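Local coordinates for protein putative adhesin (PDB 5FX8) that is a putative adhesin of the yeast cell surface that may take part in cell-cell interaction through salt bridges and hydrogen bonds to other proteins, at residues L54-Y59 / V108-K113; S62-V67 / F83-H88; V10-D15 / W24-F29. All blocks are in the same frame, centred on the assembly; numbering follows the deposited sequence.

Contact 1: residues L54-Y59 / V108-K113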
loop_
_atom_site.group_PDB
_atom_site.type_symbol
_atom_site.label_atom_id
_atom_site.label_comp_id
_atom_site.label_asym_id
_atom_site.label_seq_id
_atom_site.Cartn_x
_atom_site.Cartn_y
_atom_site.Cartn_z
ATOM N N LEU C 54 11.773 -22.790 62.006
ATOM C CA LEU C 54 11.351 -21.466 62.448
ATOM C C LEU C 54 12.495 -20.728 63.128
ATOM O O LEU C 54 13.350 -21.328 63.770
ATOM C CB LEU C 54 10.165 -21.568 63.394
ATOM C CG LEU C 54 8.942 -22.243 62.790
ATOM C CD1 LEU C 54 7.848 -22.296 63.773
ATOM C CD2 LEU C 54 8.489 -21.504 61.582
ATOM N N GLU C 55 12.520 -19.417 62.954
ATOM C CA GLU C 55 13.587 -18.596 63.498
ATOM C C GLU C 55 13.023 -17.267 63.962
ATOM O O GLU C 55 12.062 -16.753 63.395
ATOM C CB GLU C 55 14.690 -18.366 62.470
ATOM C CG GLU C 55 15.488 -19.619 62.171
ATOM C CD GLU C 55 16.731 -19.351 61.367
ATOM O OE1 GLU C 55 16.743 -18.362 60.606
ATOM O OE2 GLU C 55 17.699 -20.129 61.506
ATOM N N PHE C 56 13.605 -16.739 65.028
ATOM C CA PHE C 56 13.341 -15.369 65.437
ATOM C C PHE C 56 14.173 -14.457 64.574
ATOM O O PHE C 56 15.270 -14.833 64.171
ATOM C CB PHE C 56 13.710 -15.151 66.895
ATOM C CG PHE C 56 12.694 -15.641 67.847
ATOM C CD1 PHE C 56 11.670 -14.828 68.245
ATOM C CD2 PHE C 56 12.763 -16.907 68.342
ATOM C CE1 PHE C 56 10.741 -15.258 69.116
ATOM C CE2 PHE C 56 11.827 -17.347 69.203
ATOM C CZ PHE C 56 10.807 -16.510 69.596
ATOM N N VAL C 57 13.648 -13.272 64.265
ATOM C CA VAL C 57 14.355 -12.308 63.426
ATOM C C VAL C 57 14.688 -11.082 64.259
ATOM O O VAL C 57 13.799 -10.430 64.812
ATOM C CB VAL C 57 13.545 -11.918 62.185
ATOM C CG1 VAL C 57 14.339 -10.923 61.328
ATOM C CG2 VAL C 57 13.176 -13.141 61.401
ATOM N N GLN C 58 15.953 -10.733 64.301
ATOM C CA GLN C 58 16.439 -9.726 65.220
ATOM C C GLN C 58 16.657 -8.405 64.494
ATOM O O GLN C 58 17.439 -8.336 63.549
ATOM C CB GLN C 58 17.723 -10.222 65.879
ATOM C CG GLN C 58 17.465 -11.295 66.907
ATOM C CD GLN C 58 18.611 -12.251 67.064
ATOM O OE1 GLN C 58 19.208 -12.365 68.144
ATOM N NE2 GLN C 58 18.931 -12.962 65.984
ATOM N N TYR C 59 15.964 -7.365 64.931
ATOM C CA TYR C 59 16.334 -6.011 64.539
ATOM C C TYR C 59 15.981 -5.040 65.666
ATOM O O TYR C 59 14.824 -4.950 66.081
ATOM C CB TYR C 59 15.669 -5.575 63.218
ATOM C CG TYR C 59 16.277 -4.288 62.718
ATOM C CD1 TYR C 59 17.515 -4.282 62.098
ATOM C CD2 TYR C 59 15.654 -3.073 62.930
ATOM C CE1 TYR C 59 18.095 -3.104 61.668
ATOM C CE2 TYR C 59 16.233 -1.889 62.506
ATOM C CZ TYR C 59 17.456 -1.919 61.873
ATOM O OH TYR C 59 18.056 -0.767 61.441
ATOM N N VAL C 108 -0.049 -16.022 73.824
ATOM C CA VAL C 108 1.256 -15.453 73.532
ATOM C C VAL C 108 1.624 -15.858 72.115
ATOM O O VAL C 108 1.593 -17.042 71.768
ATOM C CB VAL C 108 2.320 -15.917 74.546
ATOM C CG1 VAL C 108 3.728 -15.725 73.986
ATOM C CG2 VAL C 108 2.184 -15.159 75.849
ATOM N N PHE C 109 1.948 -14.881 71.284
ATOM C CA PHE C 109 2.383 -15.177 69.933
ATOM C C PHE C 109 3.673 -14.443 69.615
ATOM O O PHE C 109 3.979 -13.394 70.182
ATOM C CB PHE C 109 1.303 -14.840 68.904
ATOM C CG PHE C 109 1.131 -13.384 68.638
ATOM C CD1 PHE C 109 1.926 -12.738 67.715
ATOM C CD2 PHE C 109 0.120 -12.679 69.254
ATOM C CE1 PHE C 109 1.762 -11.418 67.461
ATOM C CE2 PHE C 109 -0.054 -11.352 68.990
ATOM C CZ PHE C 109 0.768 -10.722 68.092
ATOM N N PHE C 110 4.435 -15.032 68.719
ATOM C CA PHE C 110 5.580 -14.395 68.110
ATOM C C PHE C 110 5.504 -14.598 66.604
ATOM O O PHE C 110 4.893 -15.556 66.127
ATOM C CB PHE C 110 6.880 -14.972 68.622
ATOM C CG PHE C 110 7.090 -14.801 70.078
ATOM C CD1 PHE C 110 7.651 -13.639 70.579
ATOM C CD2 PHE C 110 6.770 -15.819 70.959
ATOM C CE1 PHE C 110 7.887 -13.494 71.942
ATOM C CE2 PHE C 110 6.995 -15.679 72.317
ATOM C CZ PHE C 110 7.549 -14.516 72.809
ATOM N N THR C 111 6.122 -13.682 65.855
ATOM C CA THR C 111 6.200 -13.792 64.407
ATOM C C THR C 111 7.584 -14.313 64.042
ATOM O O THR C 111 8.600 -13.691 64.358
ATOM C CB THR C 111 5.904 -12.465 63.699
ATOM O OG1 THR C 111 6.898 -11.495 64.029
ATOM C CG2 THR C 111 4.558 -11.931 64.081
ATOM N N LEU C 112 7.617 -15.447 63.367
ATOM C CA LEU C 112 8.858 -16.081 62.968
ATOM C C LEU C 112 8.923 -16.153 61.449
ATOM O O LEU C 112 7.909 -16.069 60.757
ATOM C CB LEU C 112 8.971 -17.489 63.568
ATOM C CG LEU C 112 8.736 -17.559 65.070
ATOM C CD1 LEU C 112 8.853 -18.966 65.579
ATOM C CD2 LEU C 112 9.753 -16.721 65.746
ATOM N N LYS C 113 10.134 -16.298 60.938
ATOM C CA LYS C 113 10.388 -16.567 59.534
ATOM C C LYS C 113 10.913 -17.987 59.375
ATOM O O LYS C 113 11.472 -18.573 60.304
ATOM C CB LYS C 113 11.409 -15.587 58.964
ATOM C CG LYS C 113 10.950 -14.157 58.863
ATOM C CD LYS C 113 9.754 -14.000 57.936
ATOM C CE LYS C 113 9.729 -12.624 57.280
ATOM N NZ LYS C 113 10.918 -12.413 56.379
#
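Phe-56 sets its CG beside its own backbone N, opposite the carbonyl carbon (chi1 -80°), and Leu-112 makes the same choice before running on extended; these torsions bring a methyl of the leucine over the phenylalanine ring. Leu-112 CD2 lies 3.6 Å from the centroid of the Phe-56 ring and 9° off its normal, a CH-pi contact over the face. The same ring turns its edge toward the face of Phe-110 in a T-shaped pair, with planes at 73° and centroids 5.4 Å apart. On the leucine's other branch, CD1 packs 3.6 Å from Leu-54 CB.

Glu-55 and Lys-113 form one antiparallel hydrogen-bonded pair, Glu-55 N to Lys-113 O at 3.0 Å and Lys-113 N to Glu-55 O at 3.2 Å. Taken end to end, residues 54-57 run nearly at right angles to 110-113. Val-57 CG2 rests on Lys-113 CG at 3.5 Å.

The short strand 54-55 thus pairs with strand 101-114 in the mixed sheet of the first cohesin-like domain, and 101-114 is also bonded to strand 25-31. Leu-54 reaches Phe-129 and Phe-131 of strand 126-132, while Phe-110 packs on Leu-90 of strand 89-94.

Contact 2: residues S62-V67 / F83-H88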
loop_
_atom_site.group_PDB
_atom_site.type_symbol
_atom_site.label_atom_id
_atom_site.label_comp_id
_atom_site.label_asym_id
_atom_site.label_seq_id
_atom_site.Cartn_x
_atom_site.Cartn_y
_atom_site.Cartn_z
ATOM N N SER C 62 21.212 -6.265 68.043
ATOM C CA SER C 62 21.560 -6.583 69.417
ATOM C C SER C 62 20.358 -6.919 70.289
ATOM O O SER C 62 20.542 -7.310 71.446
ATOM C CB SER C 62 22.338 -5.414 70.033
ATOM O OG SER C 62 21.694 -4.177 69.800
ATOM N N VAL C 63 19.142 -6.791 69.771
ATOM C CA VAL C 63 17.934 -6.970 70.559
ATOM C C VAL C 63 17.344 -8.337 70.263
ATOM O O VAL C 63 17.075 -8.676 69.105
ATOM C CB VAL C 63 16.912 -5.865 70.267
ATOM C CG1 VAL C 63 15.626 -6.165 70.991
ATOM C CG2 VAL C 63 17.479 -4.527 70.661
ATOM N N ASP C 64 17.112 -9.105 71.323
ATOM C CA ASP C 64 16.532 -10.431 71.225
ATOM C C ASP C 64 15.023 -10.304 71.303
ATOM O O ASP C 64 14.500 -9.910 72.353
ATOM C CB ASP C 64 17.062 -11.298 72.343
ATOM C CG ASP C 64 16.565 -12.710 72.289
ATOM O OD1 ASP C 64 15.466 -12.966 71.769
ATOM O OD2 ASP C 64 17.274 -13.566 72.826
ATOM N N PRO C 65 14.285 -10.619 70.238
ATOM C CA PRO C 65 12.838 -10.388 70.248
ATOM C C PRO C 65 12.082 -11.402 71.060
ATOM O O PRO C 65 10.874 -11.243 71.269
ATOM C CB PRO C 65 12.468 -10.478 68.767
ATOM C CG PRO C 65 13.507 -11.353 68.171
ATOM C CD PRO C 65 14.761 -11.134 68.947
ATOM N N SER C 66 12.745 -12.430 71.540
ATOM C CA SER C 66 12.017 -13.422 72.303
ATOM C C SER C 66 11.934 -13.096 73.780
ATOM O O SER C 66 11.244 -13.809 74.508
ATOM C CB SER C 66 12.653 -14.786 72.126
ATOM O OG SER C 66 13.866 -14.805 72.823
ATOM N N VAL C 67 12.603 -12.050 74.240
ATOM C CA VAL C 67 12.710 -11.762 75.663
ATOM C C VAL C 67 11.711 -10.670 76.009
ATOM O O VAL C 67 11.898 -9.502 75.672
ATOM C CB VAL C 67 14.134 -11.359 76.049
ATOM C CG1 VAL C 67 14.217 -11.188 77.529
ATOM C CG2 VAL C 67 15.118 -12.411 75.585
ATOM N N PHE C 83 14.128 -17.364 74.851
ATOM C CA PHE C 83 14.384 -18.450 73.912
ATOM C C PHE C 83 15.842 -18.845 74.009
ATOM O O PHE C 83 16.723 -17.986 74.040
ATOM C CB PHE C 83 14.057 -18.028 72.480
ATOM C CG PHE C 83 14.157 -19.127 71.455
ATOM C CD1 PHE C 83 13.291 -20.193 71.472
ATOM C CD2 PHE C 83 15.085 -19.052 70.433
ATOM C CE1 PHE C 83 13.382 -21.171 70.522
ATOM C CE2 PHE C 83 15.168 -20.026 69.491
ATOM C CZ PHE C 83 14.322 -21.082 69.535
ATOM N N ASP C 84 16.091 -20.136 74.080
ATOM C CA ASP C 84 17.442 -20.664 74.020
ATOM C C ASP C 84 17.768 -20.932 72.555
ATOM O O ASP C 84 17.166 -21.804 71.932
ATOM C CB ASP C 84 17.549 -21.923 74.871
ATOM C CG ASP C 84 18.952 -22.422 74.979
ATOM O OD1 ASP C 84 19.798 -21.958 74.206
ATOM O OD2 ASP C 84 19.215 -23.291 75.828
ATOM N N TYR C 85 18.726 -20.192 72.014
ATOM C CA TYR C 85 19.088 -20.311 70.613
ATOM C C TYR C 85 19.964 -21.519 70.322
ATOM O O TYR C 85 20.113 -21.879 69.156
ATOM C CB TYR C 85 19.781 -19.030 70.153
ATOM C CG TYR C 85 18.832 -17.859 70.000
ATOM C CD1 TYR C 85 18.456 -17.092 71.097
ATOM C CD2 TYR C 85 18.294 -17.534 68.757
ATOM C CE1 TYR C 85 17.590 -16.053 70.961
ATOM C CE2 TYR C 85 17.440 -16.497 68.611
ATOM C CZ TYR C 85 17.094 -15.754 69.712
ATOM O OH TYR C 85 16.234 -14.708 69.566
ATOM N N ASP C 86 20.531 -22.155 71.345
ATOM C CA ASP C 86 21.303 -23.384 71.206
ATOM C C ASP C 86 20.423 -24.624 71.233
ATOM O O ASP C 86 20.597 -25.523 70.405
ATOM C CB ASP C 86 22.351 -23.488 72.318
ATOM C CG ASP C 86 23.395 -22.378 72.256
ATOM O OD1 ASP C 86 23.699 -21.884 71.145
ATOM O OD2 ASP C 86 23.917 -22.003 73.328
ATOM N N SER C 87 19.473 -24.699 72.159
ATOM C CA SER C 87 18.606 -25.866 72.231
ATOM C C SER C 87 17.265 -25.680 71.536
ATOM O O SER C 87 16.546 -26.664 71.361
ATOM C CB SER C 87 18.364 -26.245 73.684
ATOM O OG SER C 87 17.793 -25.150 74.342
ATOM N N HIS C 88 16.912 -24.457 71.154
ATOM C CA HIS C 88 15.656 -24.171 70.461
ATOM C C HIS C 88 14.452 -24.403 71.366
ATOM O O HIS C 88 13.415 -24.903 70.942
ATOM C CB HIS C 88 15.548 -24.951 69.151
ATOM C CG HIS C 88 16.560 -24.524 68.139
ATOM N ND1 HIS C 88 16.256 -23.686 67.088
ATOM C CD2 HIS C 88 17.887 -24.773 68.047
ATOM C CE1 HIS C 88 17.348 -23.453 66.382
ATOM N NE2 HIS C 88 18.351 -24.107 66.939
#
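An Asx turn headed by Asp-64, set within a type I beta turn that runs to Val-67, meets the end of strand 77-84 through Tyr-85 and Phe-83. Asp-64 holds its CG trans to the main-chain nitrogen, which turns the carboxylate toward Tyr-85. Its OD1 accepts three hydrogen bonds. Two come from its own turn: Ser-66 N at 2.8 Å from OD1, with an N-H...O angle of 157°, approaches on the anti side, and Ser-66 OG at 2.7 Å from OD1 approaches on the syn side. The third crosses the contact, Tyr-85 OH donating to Asp-64 OD1 at 2.9 Å. The tyrosine hydroxyl arrives from above the carboxylate, 62° out of its plane, and the carboxylate and ring planes stand 65° apart. Three donors on one oxygen should restrain the carboxylate and would probably favour its charged form.

The turn leads from the loop after strand 54-55 into strand 68-72, which pairs with strand 77-84, so both segments lie at the same end of this antiparallel pair in the first cohesin-like domain. Next to the aspartate, Ser-66 OG also receives a weak bond from Phe-83 N at 3.3 Å, and Ser-66 CB packs on Phe-83 CB at 3.6 Å. The Phe-83 ring then turns away from the 62-67 segment, placing its CD2 3.7 Å above the plane of the Tyr-85 ring, over its centre. A second Asx turn shapes the bend from strand 77-84 to strand 89-94: Asp-84 OD1 accepts from Asp-86 N at 3.0 Å, while Asp-84 OD2 accepts from the Ser-87 hydroxyl. Outside the two segments, Ser-66 O is bonded to Thr-81 OG1, and the ring of Phe-56 meets that of Phe-83.

Contact 3: residues V10-D15 / W24-F29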
loop_
_atom_site.group_PDB
_atom_site.type_symbol
_atom_site.label_atom_id
_atom_site.label_comp_id
_atom_site.label_asym_id
_atom_site.label_seq_id
_atom_site.Cartn_x
_atom_site.Cartn_y
_atom_site.Cartn_z
ATOM N N VAL C 10 -0.040 -19.754 61.600
ATOM C CA VAL C 10 -0.671 -19.245 60.396
ATOM C C VAL C 10 0.265 -18.217 59.789
ATOM O O VAL C 10 1.272 -17.829 60.387
ATOM C CB VAL C 10 -2.050 -18.613 60.652
ATOM C CG1 VAL C 10 -2.942 -19.585 61.359
ATOM C CG2 VAL C 10 -1.909 -17.359 61.453
ATOM N N SER C 11 -0.080 -17.784 58.587
ATOM C CA SER C 11 0.675 -16.766 57.880
ATOM C C SER C 11 0.164 -15.401 58.301
ATOM O O SER C 11 -1.046 -15.172 58.315
ATOM C CB SER C 11 0.526 -16.943 56.371
ATOM O OG SER C 11 1.016 -15.818 55.675
ATOM N N GLU C 12 1.081 -14.501 58.654
ATOM C CA GLU C 12 0.665 -13.137 58.957
ATOM C C GLU C 12 0.049 -12.473 57.732
ATOM O O GLU C 12 -0.861 -11.647 57.860
ATOM C CB GLU C 12 1.851 -12.334 59.498
ATOM C CG GLU C 12 1.542 -10.897 59.856
ATOM C CD GLU C 12 2.556 -10.243 60.821
ATOM O OE1 GLU C 12 3.782 -10.279 60.589
ATOM O OE2 GLU C 12 2.103 -9.685 61.835
ATOM N N ARG C 13 0.498 -12.864 56.539
ATOM C CA ARG C 13 -0.015 -12.289 55.299
ATOM C C ARG C 13 -1.460 -12.698 55.049
ATOM O O ARG C 13 -2.330 -11.846 54.858
ATOM C CB ARG C 13 0.884 -12.720 54.145
ATOM C CG ARG C 13 0.469 -12.245 52.796
ATOM C CD ARG C 13 1.475 -12.685 51.751
ATOM N NE ARG C 13 1.535 -14.135 51.579
ATOM C CZ ARG C 13 0.697 -14.845 50.824
ATOM N NH1 ARG C 13 -0.295 -14.250 50.176
ATOM N NH2 ARG C 13 0.832 -16.164 50.733
ATOM N N THR C 14 -1.744 -13.995 55.062
ATOM C CA THR C 14 -3.083 -14.472 54.748
ATOM C C THR C 14 -3.972 -14.640 55.966
ATOM O O THR C 14 -5.197 -14.649 55.808
ATOM C CB THR C 14 -3.005 -15.807 54.030
ATOM O OG1 THR C 14 -2.534 -16.791 54.955
ATOM C CG2 THR C 14 -2.044 -15.718 52.871
ATOM N N ASP C 15 -3.390 -14.779 57.166
ATOM C CA ASP C 15 -4.128 -15.110 58.390
ATOM C C ASP C 15 -4.757 -16.500 58.289
ATOM O O ASP C 15 -5.827 -16.767 58.834
ATOM C CB ASP C 15 -5.184 -14.037 58.710
ATOM C CG ASP C 15 -5.617 -14.020 60.188
ATOM O OD1 ASP C 15 -5.350 -14.981 60.940
ATOM O OD2 ASP C 15 -6.262 -13.034 60.601
ATOM N N TRP C 24 5.954 -14.017 57.279
ATOM C CA TRP C 24 5.958 -14.068 58.731
ATOM C C TRP C 24 4.886 -15.050 59.181
ATOM O O TRP C 24 3.726 -14.943 58.768
ATOM C CB TRP C 24 5.668 -12.699 59.343
ATOM C CG TRP C 24 6.706 -11.660 59.177
ATOM C CD1 TRP C 24 6.687 -10.621 58.299
ATOM C CD2 TRP C 24 7.905 -11.510 59.944
ATOM N NE1 TRP C 24 7.813 -9.852 58.444
ATOM C CE2 TRP C 24 8.574 -10.374 59.455
ATOM C CE3 TRP C 24 8.491 -12.240 60.979
ATOM C CZ2 TRP C 24 9.790 -9.956 59.968
ATOM C CZ3 TRP C 24 9.698 -11.827 61.481
ATOM C CH2 TRP C 24 10.334 -10.701 60.981
ATOM N N PHE C 25 5.281 -16.001 60.030
ATOM C CA PHE C 25 4.394 -16.998 60.609
ATOM C C PHE C 25 4.078 -16.628 62.048
ATOM O O PHE C 25 4.973 -16.593 62.895
ATOM C CB PHE C 25 5.035 -18.374 60.563
ATOM C CG PHE C 25 5.209 -18.903 59.187
ATOM C CD1 PHE C 25 6.287 -18.519 58.413
ATOM C CD2 PHE C 25 4.287 -19.795 58.659
ATOM C CE1 PHE C 25 6.437 -19.018 57.137
ATOM C CE2 PHE C 25 4.446 -20.294 57.381
ATOM C CZ PHE C 25 5.522 -19.907 56.621
ATOM N N VAL C 26 2.806 -16.359 62.316
ATOM C CA VAL C 26 2.316 -16.084 63.659
ATOM C C VAL C 26 2.272 -17.404 64.420
ATOM O O VAL C 26 1.404 -18.240 64.162
ATOM C CB VAL C 26 0.931 -15.440 63.592
ATOM C CG1 VAL C 26 0.405 -15.121 64.957
ATOM C CG2 VAL C 26 1.009 -14.214 62.764
ATOM N N VAL C 27 3.204 -17.609 65.343
ATOM C CA VAL C 27 3.225 -18.805 66.185
ATOM C C VAL C 27 2.562 -18.461 67.514
ATOM O O VAL C 27 3.155 -17.760 68.332
ATOM C CB VAL C 27 4.650 -19.314 66.409
ATOM C CG1 VAL C 27 4.622 -20.523 67.280
ATOM C CG2 VAL C 27 5.280 -19.656 65.117
ATOM N N SER C 28 1.359 -18.981 67.757
ATOM C CA SER C 28 0.515 -18.590 68.885
ATOM C C SER C 28 0.454 -19.673 69.956
ATOM O O SER C 28 0.131 -20.824 69.669
ATOM C CB SER C 28 -0.898 -18.282 68.413
ATOM O OG SER C 28 -0.886 -17.189 67.530
ATOM N N PHE C 29 0.711 -19.288 71.197
ATOM C CA PHE C 29 0.668 -20.209 72.331
ATOM C C PHE C 29 -0.577 -19.882 73.138
ATOM O O PHE C 29 -0.627 -18.862 73.817
ATOM C CB PHE C 29 1.938 -20.100 73.176
ATOM C CG PHE C 29 3.179 -20.486 72.438
ATOM C CD1 PHE C 29 3.887 -19.548 71.705
ATOM C CD2 PHE C 29 3.617 -21.792 72.438
ATOM C CE1 PHE C 29 5.016 -19.892 71.007
ATOM C CE2 PHE C 29 4.753 -22.148 71.757
ATOM C CZ PHE C 29 5.454 -21.188 71.035
#
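Val-10 and Val-26 sit opposite each other where strands 4-11 and 25-31 run antiparallel, neighbours in a mixed sheet, within the first cohesin-like domain; the connection between them contains the short strand 18-19. The ladder consists of backbone hydrogen bonds. Val-26 N gives to Val-10 O at 2.9 Å, and a weak return bond joins Val-10 N to Val-26 O. Ser-11 and Phe-25 follow as a non-hydrogen-bonded pair, where the alpha carbon of Phe-25 makes a CA-H...O contact of 3.2 Å with Val-10 O. One residue further on, a nearly straight bond (171°) links Glu-12 N to Trp-24 O at 2.7 Å.

Between the two segments, apolar packing is made by the face that carries Val-10 and Val-26. The two valines lie side by side, CG2 of Val-10 4.0 Å from CB of Val-26. CG2 of Val-26 turns instead to Glu-12, whose CB it approaches to 3.9 Å.

Charged and aromatic groups meet beyond the ladder. The extended chain of Glu-12 leaves with CG trans to the main-chain nitrogen (chi1 -180°) and runs alongside Trp-24, its OE1 3.3 Å from Trp-24 CB and the carboxylate at 79° to the indole. The same OE1 is salt-bridged to Arg-308, which also makes a cation-pi contact with Trp-24; Lys-113 makes another with that indole. Asp-23 OD2 is hydrogen-bonded to Ser-11 OG and salt-bridged to Arg-13 NE.

As strand 4-11 ends, residues 12-14 take helical backbone angles, and the turn they form is closed by Asp-15 N bonded to Ser-11 O at 2.6 Å.

In the fold
All three contacts reach one mixed sheet, with all six segments in the first cohesin-like domain of this N-terminal part of the longer adhesin. Contacts 1 and 3, centres about 10 Å apart, share the border between strands 101-114 and 25-31: Leu-112 O lies 2.7 Å from Phe-25 N, a probable hydrogen bond, and Lys-113 CE packs 3.3 Å from Trp-24 CE2. Contacts 1 and 2, centres about 9 Å apart, meet by packing, with Phe-56 CZ 3.6 Å from Ser-66 CB. Contacts 2 and 3 do not touch (nearest atoms about 8 Å apart); contact 1 bridges them. Contact 2 is a surface contact, its centre about 19 Å from the chain centre; the others are partly buried.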